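Local coordinates for MmcQ/YjbR family DNA-binding protein (Pseudomonas syringae pv. tomato, PDB 3H9X) that is of unknown molecular function but adopts a "double wing" motif thought to bind DNA, as expected for the MmcQ/YjbR family, at residues Gln4-Tyr9 and Ser107-Ser112; Ser73-Pro78 and His90-Leu95. All coordinates share one frame; numbering follows the deposited sequence.

Starting from the N terminus, helix 3-13 comes first, and contact 1 sets it against helix 102-115 near the other end of the chain, closing a loop of 97 residues that holds the whole antiparallel sheet. Contact 2 lies inside that loop, nested rather than crossing: it closes a much shorter one of 11 residues, bringing strand 91-95 back to helix 71-74 and the L74-K77 turn. The next element after that strand is helix 102-115. The two contacts, centred about 15 Å apart, also meet each other, since L108 CD2 packs on L74 CD2 at 3.8 Å, joining the C-terminal helix to the short helix.

Contact 1 of 2, residues Gln4-Tyr9 and Ser107-Ser112; sequences QQFIDY and SLIEDS
I109 reaches across from helix 102-115 and offers one branch to each of two aromatic rings, F6 and Y9, that stand three residues apart on helix 3-13. The closer meeting is with F6: the delta methyl of I109 comes up to the rim of the phenyl ring, CD1 lying 3.3 Å from F6 CE2 and in the ring plane, so the methyl meets the edge and not the face. The neighbouring F6 CD2 stands 4.0 Å from the same I109 CD1. With CG anti to the backbone N (chi1 170°), F6 carries its ring out toward the other helix although its CB does not set off that way.

Y9 does start toward the partner. Its phenol also presents an edge, CE1 to I109 CG2 at 4.3 Å, again close to the ring plane. I109 serves both rings because CG1 sits beside its own backbone N (chi1 -53°), leaving CG2 anti to that N; CG1 carries CD1 to F6 while CG2 faces Y9. The helices keep a generous spacing, with Y9 CA and I109 CA 9.7 Å apart, and the rings span it.

Around this core, F6 makes an edge-to-face pair with F31 and Y9 stacks on H106. I62 of strand 58-65 touches both F6 and I109, so the helix pair rests on the sheet. On helix 102-115 the S112 hydroxyl is hydrogen-bonded to Y40 O and K65 N, which ties the helix to two strands.

Chemically, the junction between the terminal helices is wholly apolar: aliphatic carbon on aromatic edges, buried at F6 and I109. Its hold therefore comes from shape and exclusion of water, with nothing directional between the two segments.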
ATOM      1  N   GLN A   4       4.474  -5.831  -9.818  1.00 53.41           N
ATOM      2  CA  GLN A   4       5.880  -5.911 -10.226  1.00 50.27           C
ATOM      3  C   GLN A   4       6.597  -4.561 -10.158  1.00 48.27           C
ATOM      4  O   GLN A   4       7.591  -4.422  -9.460  1.00 41.40           O
ATOM      5  CB  GLN A   4       5.976  -6.446 -11.657  1.00 61.35           C
ATOM      6  CG  GLN A   4       6.786  -7.726 -11.826  1.00 72.94           C
ATOM      7  CD  GLN A   4       8.212  -7.597 -11.327  1.00 82.82           C
ATOM      8  OE1 GLN A   4       8.464  -7.617 -10.118  1.00 83.84           O
ATOM      9  NE2 GLN A   4       9.156  -7.460 -12.257  1.00 82.50           N
ATOM     10  N   GLN A   5       6.085  -3.576 -10.893  1.00 47.86           N
ATOM     11  CA  GLN A   5       6.689  -2.245 -10.938  1.00 46.39           C
ATOM     12  C   GLN A   5       6.847  -1.629  -9.563  1.00 49.67           C
ATOM     13  O   GLN A   5       7.760  -0.831  -9.328  1.00 50.45           O
ATOM     14  CB  GLN A   5       5.853  -1.318 -11.806  1.00 42.65           C
ATOM     15  CG  GLN A   5       5.603  -1.859 -13.189  1.00 43.63           C
ATOM     16  CD  GLN A   5       4.600  -1.025 -13.937  1.00 47.67           C
ATOM     17  OE1 GLN A   5       3.579  -0.619 -13.381  1.00 43.81           O
ATOM     18  NE2 GLN A   5       4.870  -0.775 -15.208  1.00 59.86           N
ATOM     19  N   PHE A   6       5.942  -1.994  -8.660  1.00 49.55           N
ATOM     20  CA  PHE A   6       5.971  -1.495  -7.299  1.00 34.01           C
ATOM     21  C   PHE A   6       7.137  -2.066  -6.511  1.00 36.44           C
ATOM     22  O   PHE A   6       7.960  -1.303  -6.031  1.00 44.72           O
ATOM     23  CB  PHE A   6       4.663  -1.820  -6.587  1.00 33.39           C
ATOM     24  CG  PHE A   6       4.703  -1.549  -5.113  1.00 39.04           C
ATOM     25  CD1 PHE A   6       5.116  -2.534  -4.217  1.00 36.03           C
ATOM     26  CD2 PHE A   6       4.406  -0.282  -4.621  1.00 35.38           C
ATOM     27  CE1 PHE A   6       5.242  -2.250  -2.863  1.00 36.11           C
ATOM     28  CE2 PHE A   6       4.530   0.006  -3.273  1.00 30.88           C
ATOM     29  CZ  PHE A   6       4.949  -0.977  -2.393  1.00 36.18           C
ATOM     30  N   ILE A   7       7.228  -3.392  -6.380  1.00 39.58           N
ATOM     31  CA  ILE A   7       8.331  -3.976  -5.604  1.00 47.52           C
ATOM     32  C   ILE A   7       9.690  -3.542  -6.154  1.00 50.70           C
ATOM     33  O   ILE A   7      10.681  -3.472  -5.419  1.00 57.17           O
ATOM     34  CB  ILE A   7       8.273  -5.547  -5.525  1.00 42.09           C
ATOM     35  CG1 ILE A   7       9.121  -6.173  -6.621  1.00 50.80           C
ATOM     36  CG2 ILE A   7       6.847  -6.035  -5.579  1.00 38.64           C
ATOM     37  CD1 ILE A   7      10.533  -6.527  -6.173  1.00 52.65           C
ATOM     38  N   ASP A   8       9.735  -3.245  -7.447  1.00 52.25           N
ATOM     39  CA  ASP A   8      10.974  -2.806  -8.067  1.00 54.06           C
ATOM     40  C   ASP A   8      11.274  -1.376  -7.639  1.00 54.67           C
ATOM     41  O   ASP A   8      12.396  -1.065  -7.240  1.00 59.50           O
ATOM     42  CB  ASP A   8      10.869  -2.877  -9.590  1.00 61.10           C
ATOM     43  CG  ASP A   8      10.921  -4.302 -10.116  1.00 77.40           C
ATOM     44  OD1 ASP A   8      10.625  -4.504 -11.317  1.00 84.15           O
ATOM     45  OD2 ASP A   8      11.264  -5.225  -9.337  1.00 80.62           O
ATOM     46  N   TYR A   9      10.281  -0.497  -7.705  1.00 45.45           N
ATOM     47  CA  TYR A   9      10.520   0.880  -7.306  1.00 45.08           C
ATOM     48  C   TYR A   9      11.054   0.960  -5.873  1.00 45.96           C
ATOM     49  O   TYR A   9      11.953   1.740  -5.590  1.00 41.57           O
ATOM     50  CB  TYR A   9       9.240   1.701  -7.467  1.00 39.86           C
ATOM     51  CG  TYR A   9       9.331   3.107  -6.915  1.00 48.66           C
ATOM     52  CD1 TYR A   9       8.988   3.380  -5.595  1.00 48.52           C
ATOM     53  CD2 TYR A   9       9.717   4.174  -7.722  1.00 50.78           C
ATOM     54  CE1 TYR A   9       9.019   4.676  -5.098  1.00 51.43           C
ATOM     55  CE2 TYR A   9       9.753   5.478  -7.227  1.00 50.98           C
ATOM     56  CZ  TYR A   9       9.401   5.717  -5.922  1.00 49.22           C
ATOM     57  OH  TYR A   9       9.427   6.999  -5.432  1.00 67.17           O
ATOM     58  N   SER A 107       4.855   9.532  -4.509  1.00 54.68           N
ATOM     59  CA  SER A 107       4.914  10.519  -3.442  1.00 50.77           C
ATOM     60  C   SER A 107       4.291   9.956  -2.167  1.00 49.07           C
ATOM     61  O   SER A 107       4.825  10.168  -1.072  1.00 53.06           O
ATOM     62  CB  SER A 107       4.209  11.812  -3.865  1.00 49.81           C
ATOM     63  OG  SER A 107       2.856  11.579  -4.195  1.00 64.29           O
ATOM     64  N   LEU A 108       3.178   9.230  -2.309  1.00 43.56           N
ATOM     65  CA  LEU A 108       2.501   8.608  -1.163  1.00 41.34           C
ATOM     66  C   LEU A 108       3.432   7.558  -0.531  1.00 39.04           C
ATOM     67  O   LEU A 108       3.520   7.452   0.701  1.00 32.76           O
ATOM     68  CB  LEU A 108       1.177   7.973  -1.610  1.00 36.92           C
ATOM     69  CG  LEU A 108       0.064   8.961  -2.016  1.00 28.88           C
ATOM     70  CD1 LEU A 108      -1.089   8.233  -2.701  1.00 32.79           C
ATOM     71  CD2 LEU A 108      -0.437   9.691  -0.801  1.00 23.22           C
ATOM     72  N   ILE A 109       4.133   6.800  -1.381  1.00 38.76           N
ATOM     73  CA  ILE A 109       5.104   5.805  -0.915  1.00 43.58           C
ATOM     74  C   ILE A 109       6.171   6.563  -0.090  1.00 44.96           C
ATOM     75  O   ILE A 109       6.652   6.050   0.917  1.00 44.40           O
ATOM     76  CB  ILE A 109       5.876   5.095  -2.080  1.00 39.30           C
ATOM     77  CG1 ILE A 109       4.923   4.484  -3.120  1.00 35.35           C
ATOM     78  CG2 ILE A 109       6.792   4.019  -1.495  1.00 32.69           C
ATOM     79  CD1 ILE A 109       4.215   3.218  -2.702  1.00 42.89           C
ATOM     80  N   GLU A 110       6.548   7.764  -0.541  1.00 46.82           N
ATOM     81  CA  GLU A 110       7.547   8.581   0.151  1.00 46.88           C
ATOM     82  C   GLU A 110       7.002   9.076   1.483  1.00 45.00           C
ATOM     83  O   GLU A 110       7.666   8.983   2.512  1.00 45.29           O
ATOM     84  CB  GLU A 110       7.964   9.781  -0.718  1.00 56.22           C
ATOM     85  CG  GLU A 110       9.051  10.702  -0.103  1.00 63.06           C
ATOM     86  CD  GLU A 110      10.339   9.962   0.287  1.00 66.10           C
ATOM     87  OE1 GLU A 110      10.910   9.254  -0.567  1.00 65.34           O
ATOM     88  OE2 GLU A 110      10.786  10.098   1.447  1.00 66.85           O
ATOM     89  N   ASP A 111       5.787   9.601   1.461  1.00 40.95           N
ATOM     90  CA  ASP A 111       5.155  10.093   2.670  1.00 43.60           C
ATOM     91  C   ASP A 111       5.087   9.012   3.756  1.00 47.47           C
ATOM     92  O   ASP A 111       5.393   9.283   4.914  1.00 53.14           O
ATOM     93  CB  ASP A 111       3.761  10.614   2.335  1.00 53.32           C
ATOM     94  CG  ASP A 111       3.802  11.987   1.693  1.00 63.47           C
ATOM     95  OD1 ASP A 111       4.764  12.285   0.942  1.00 62.44           O
ATOM     96  OD2 ASP A 111       2.863  12.771   1.928  1.00 69.87           O
ATOM     97  N   SER A 112       4.693   7.793   3.382  1.00 43.07           N
ATOM     98  CA  SER A 112       4.596   6.668   4.323  1.00 28.54           C
ATOM     99  C   SER A 112       5.983   6.305   4.840  1.00 36.54           C
ATOM    100  O   SER A 112       6.143   5.919   5.998  1.00 43.59           O
ATOM    101  CB  SER A 112       3.962   5.456   3.624  1.00 29.53           C
ATOM    102  OG  SER A 112       3.777   4.379   4.502  1.00 18.79           O
TER

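Contact 2 of 2, residues Ser73-Pro78 and His90-Leu95; sequences SLRKKP and HWITVL
R75 and I92 have the nearest CA atoms of the two segments, 7.4 Å apart. In this "double wing" motif, 91-95 is an inner strand of the antiparallel sheet, flanked by strands 58-65 and 80-82, while 73-78 includes a type I beta turn from L74 to K77, overlapping helix 71-74. The turn is closed by K77 N bonding to L74 O at 2.7 Å, and it sends the chain on toward strand 80-82.

I92 points its side chain at this turn and meets two residues there. L74 also heads toward the strand and brings CD2 to within 4.2 Å of I92 CG1, a loose leucine-isoleucine contact. V66 touches both of these side chains, and I80 on the adjoining strand packs on I92, so the isoleucine is buried where this turn meets the sheet. R75, more exposed, contributes the aliphatic part of its chain; the R75 side chain also touches P82. The chain bends about its CG-CD bond (chi3 60°), the same two methylenes that do the packing. Both of those carbons face the delta methyl of I92: R75 CG lies 3.5 Å from I92 CD1, and R75 CD 4.2 Å from that same methyl.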
ATOM      1  N   SER A  73      -9.569  13.235   2.994  1.00 47.78           N
ATOM      2  CA  SER A  73      -9.433  13.807   1.650  1.00 47.39           C
ATOM      3  C   SER A  73      -8.878  12.823   0.609  1.00 44.80           C
ATOM      4  O   SER A  73      -9.361  12.758  -0.523  1.00 42.11           O
ATOM      5  CB  SER A  73      -8.547  15.050   1.713  1.00 49.02           C
ATOM      6  OG  SER A  73      -7.330  14.764   2.372  1.00 58.12           O
ATOM      7  N   LEU A  74      -7.855  12.068   0.990  1.00 45.94           N
ATOM      8  CA  LEU A  74      -7.274  11.083   0.090  1.00 41.45           C
ATOM      9  C   LEU A  74      -8.328  10.061  -0.312  1.00 44.55           C
ATOM     10  O   LEU A  74      -8.528   9.822  -1.494  1.00 49.45           O
ATOM     11  CB  LEU A  74      -6.110  10.368   0.770  1.00 38.53           C
ATOM     12  CG  LEU A  74      -4.694  10.728   0.309  1.00 42.79           C
ATOM     13  CD1 LEU A  74      -4.510  12.235   0.309  1.00 46.34           C
ATOM     14  CD2 LEU A  74      -3.664  10.065   1.224  1.00 43.28           C
ATOM     15  N   ARG A  75      -9.004   9.466   0.673  1.00 40.72           N
ATOM     16  CA  ARG A  75     -10.040   8.458   0.418  1.00 42.67           C
ATOM     17  C   ARG A  75     -11.102   8.891  -0.568  1.00 44.72           C
ATOM     18  O   ARG A  75     -11.825   8.055  -1.094  1.00 49.66           O
ATOM     19  CB  ARG A  75     -10.722   8.047   1.726  1.00 39.55           C
ATOM     20  CG  ARG A  75      -9.916   7.063   2.555  1.00 42.54           C
ATOM     21  CD  ARG A  75     -10.507   6.831   3.940  1.00 43.30           C
ATOM     22  NE  ARG A  75     -11.866   6.296   3.920  1.00 54.71           N
ATOM     23  CZ  ARG A  75     -12.547   5.972   5.014  1.00 57.52           C
ATOM     24  NH1 ARG A  75     -11.998   6.117   6.210  1.00 51.56           N
ATOM     25  NH2 ARG A  75     -13.787   5.518   4.914  1.00 63.63           N
ATOM     26  N   LYS A  76     -11.191  10.197  -0.804  1.00 50.75           N
ATOM     27  CA  LYS A  76     -12.167  10.768  -1.729  1.00 53.48           C
ATOM     28  C   LYS A  76     -11.683  10.625  -3.170  1.00 56.08           C
ATOM     29  O   LYS A  76     -12.474  10.702  -4.116  1.00 50.68           O
ATOM     30  CB  LYS A  76     -12.414  12.254  -1.402  1.00 56.60           C
ATOM     31  CG  LYS A  76     -13.689  12.531  -0.579  1.00 60.68           C
ATOM     32  CD  LYS A  76     -13.621  13.845   0.222  1.00 60.95           C
ATOM     33  CE  LYS A  76     -13.313  15.067  -0.651  1.00 63.26           C
ATOM     34  NZ  LYS A  76     -12.870  16.254   0.188  1.00 69.51           N
ATOM     35  N   LYS A  77     -10.380  10.427  -3.344  1.00 57.32           N
ATOM     36  CA  LYS A  77      -9.856  10.263  -4.688  1.00 58.60           C
ATOM     37  C   LYS A  77     -10.244   8.891  -5.216  1.00 58.96           C
ATOM     38  O   LYS A  77     -10.571   7.976  -4.446  1.00 48.29           O
ATOM     39  CB  LYS A  77      -8.327  10.406  -4.724  1.00 56.54           C
ATOM     40  CG  LYS A  77      -7.855  11.824  -4.626  1.00 58.39           C
ATOM     41  CD  LYS A  77      -6.377  11.941  -4.881  1.00 57.43           C
ATOM     42  CE  LYS A  77      -5.960  13.400  -4.827  1.00 60.90           C
ATOM     43  NZ  LYS A  77      -4.522  13.567  -5.169  1.00 68.92           N
ATOM     44  N   PRO A  78     -10.259   8.749  -6.549  1.00 58.43           N
ATOM     45  CA  PRO A  78     -10.603   7.474  -7.162  1.00 59.32           C
ATOM     46  C   PRO A  78      -9.374   6.587  -7.109  1.00 58.67           C
ATOM     47  O   PRO A  78      -8.268   7.021  -7.450  1.00 60.32           O
ATOM     48  CB  PRO A  78     -10.996   7.873  -8.579  1.00 64.72           C
ATOM     49  CG  PRO A  78     -10.154   9.086  -8.832  1.00 59.68           C
ATOM     50  CD  PRO A  78     -10.286   9.836  -7.545  1.00 60.26           C
ATOM     51  N   HIS A  90      -4.983   5.966  10.313  1.00 42.67           N
ATOM     52  CA  HIS A  90      -3.592   6.221   9.962  1.00 38.54           C
ATOM     53  C   HIS A  90      -3.150   5.602   8.640  1.00 40.25           C
ATOM     54  O   HIS A  90      -2.122   6.013   8.070  1.00 37.87           O
ATOM     55  CB  HIS A  90      -2.692   5.723  11.079  1.00 37.99           C
ATOM     56  CG  HIS A  90      -2.791   6.535  12.324  1.00 36.26           C
ATOM     57  ND1 HIS A  90      -2.118   7.725  12.488  1.00 41.90           N
ATOM     58  CD2 HIS A  90      -3.516   6.350  13.451  1.00 34.52           C
ATOM     59  CE1 HIS A  90      -2.422   8.238  13.667  1.00 43.04           C
ATOM     60  NE2 HIS A  90      -3.268   7.423  14.271  1.00 42.56           N
ATOM     61  N   TRP A  91      -3.912   4.622   8.151  1.00 31.10           N
ATOM     62  CA  TRP A  91      -3.548   3.968   6.902  1.00 34.97           C
ATOM     63  C   TRP A  91      -4.547   4.170   5.772  1.00 36.25           C
ATOM     64  O   TRP A  91      -5.709   4.511   5.989  1.00 34.64           O
ATOM     65  CB  TRP A  91      -3.273   2.469   7.123  1.00 30.56           C
ATOM     66  CG  TRP A  91      -2.031   2.215   7.974  1.00 37.21           C
ATOM     67  CD1 TRP A  91      -1.918   2.384   9.328  1.00 37.11           C
ATOM     68  CD2 TRP A  91      -0.718   1.855   7.511  1.00 34.83           C
ATOM     69  NE1 TRP A  91      -0.626   2.163   9.731  1.00 37.81           N
ATOM     70  CE2 TRP A  91       0.133   1.838   8.637  1.00 40.93           C
ATOM     71  CE3 TRP A  91      -0.177   1.554   6.254  1.00 36.99           C
ATOM     72  CZ2 TRP A  91       1.496   1.526   8.544  1.00 42.41           C
ATOM     73  CZ3 TRP A  91       1.181   1.243   6.159  1.00 37.95           C
ATOM     74  CH2 TRP A  91       1.999   1.234   7.297  1.00 40.89           C
ATOM     75  N   ILE A  92      -4.042   3.959   4.560  1.00 31.68           N
ATOM     76  CA  ILE A  92      -4.762   4.121   3.309  1.00 25.90           C
ATOM     77  C   ILE A  92      -4.477   2.919   2.441  1.00 28.66           C
ATOM     78  O   ILE A  92      -3.391   2.360   2.501  1.00 24.26           O
ATOM     79  CB  ILE A  92      -4.250   5.393   2.616  1.00 29.53           C
ATOM     80  CG1 ILE A  92      -4.988   6.584   3.179  1.00 38.46           C
ATOM     81  CG2 ILE A  92      -4.463   5.348   1.143  1.00 34.48           C
ATOM     82  CD1 ILE A  92      -6.462   6.456   2.958  1.00 48.27           C
ATOM     83  N   THR A  93      -5.456   2.508   1.645  1.00 30.27           N
ATOM     84  CA  THR A  93      -5.265   1.361   0.759  1.00 34.61           C
ATOM     85  C   THR A  93      -5.351   1.868  -0.672  1.00 31.59           C
ATOM     86  O   THR A  93      -6.392   2.358  -1.087  1.00 32.96           O
ATOM     87  CB  THR A  93      -6.355   0.269   0.974  1.00 30.34           C
ATOM     88  OG1 THR A  93      -6.174  -0.357   2.250  1.00 32.49           O
ATOM     89  CG2 THR A  93      -6.278  -0.797  -0.119  1.00 27.24           C
ATOM     90  N   VAL A  94      -4.256   1.768  -1.419  1.00 32.69           N
ATOM     91  CA  VAL A  94      -4.252   2.229  -2.805  1.00 33.87           C
ATOM     92  C   VAL A  94      -4.364   1.033  -3.736  1.00 29.27           C
ATOM     93  O   VAL A  94      -3.633   0.051  -3.620  1.00 32.92           O
ATOM     94  CB  VAL A  94      -2.975   3.054  -3.162  1.00 26.05           C
ATOM     95  CG1 VAL A  94      -3.063   3.555  -4.598  1.00 24.65           C
ATOM     96  CG2 VAL A  94      -2.839   4.241  -2.221  1.00 27.09           C
ATOM     97  N   LEU A  95      -5.297   1.129  -4.666  1.00 34.58           N
ATOM     98  CA  LEU A  95      -5.525   0.055  -5.608  1.00 38.71           C
ATOM     99  C   LEU A  95      -4.526   0.098  -6.775  1.00 40.57           C
ATOM    100  O   LEU A  95      -4.460   1.097  -7.495  1.00 35.87           O
ATOM    101  CB  LEU A  95      -6.968   0.145  -6.096  1.00 36.49           C
ATOM    102  CG  LEU A  95      -7.499  -0.908  -7.052  1.00 43.92           C
ATOM    103  CD1 LEU A  95      -7.181  -0.502  -8.471  1.00 41.45           C
ATOM    104  CD2 LEU A  95      -6.918  -2.276  -6.695  1.00 43.88           C
TER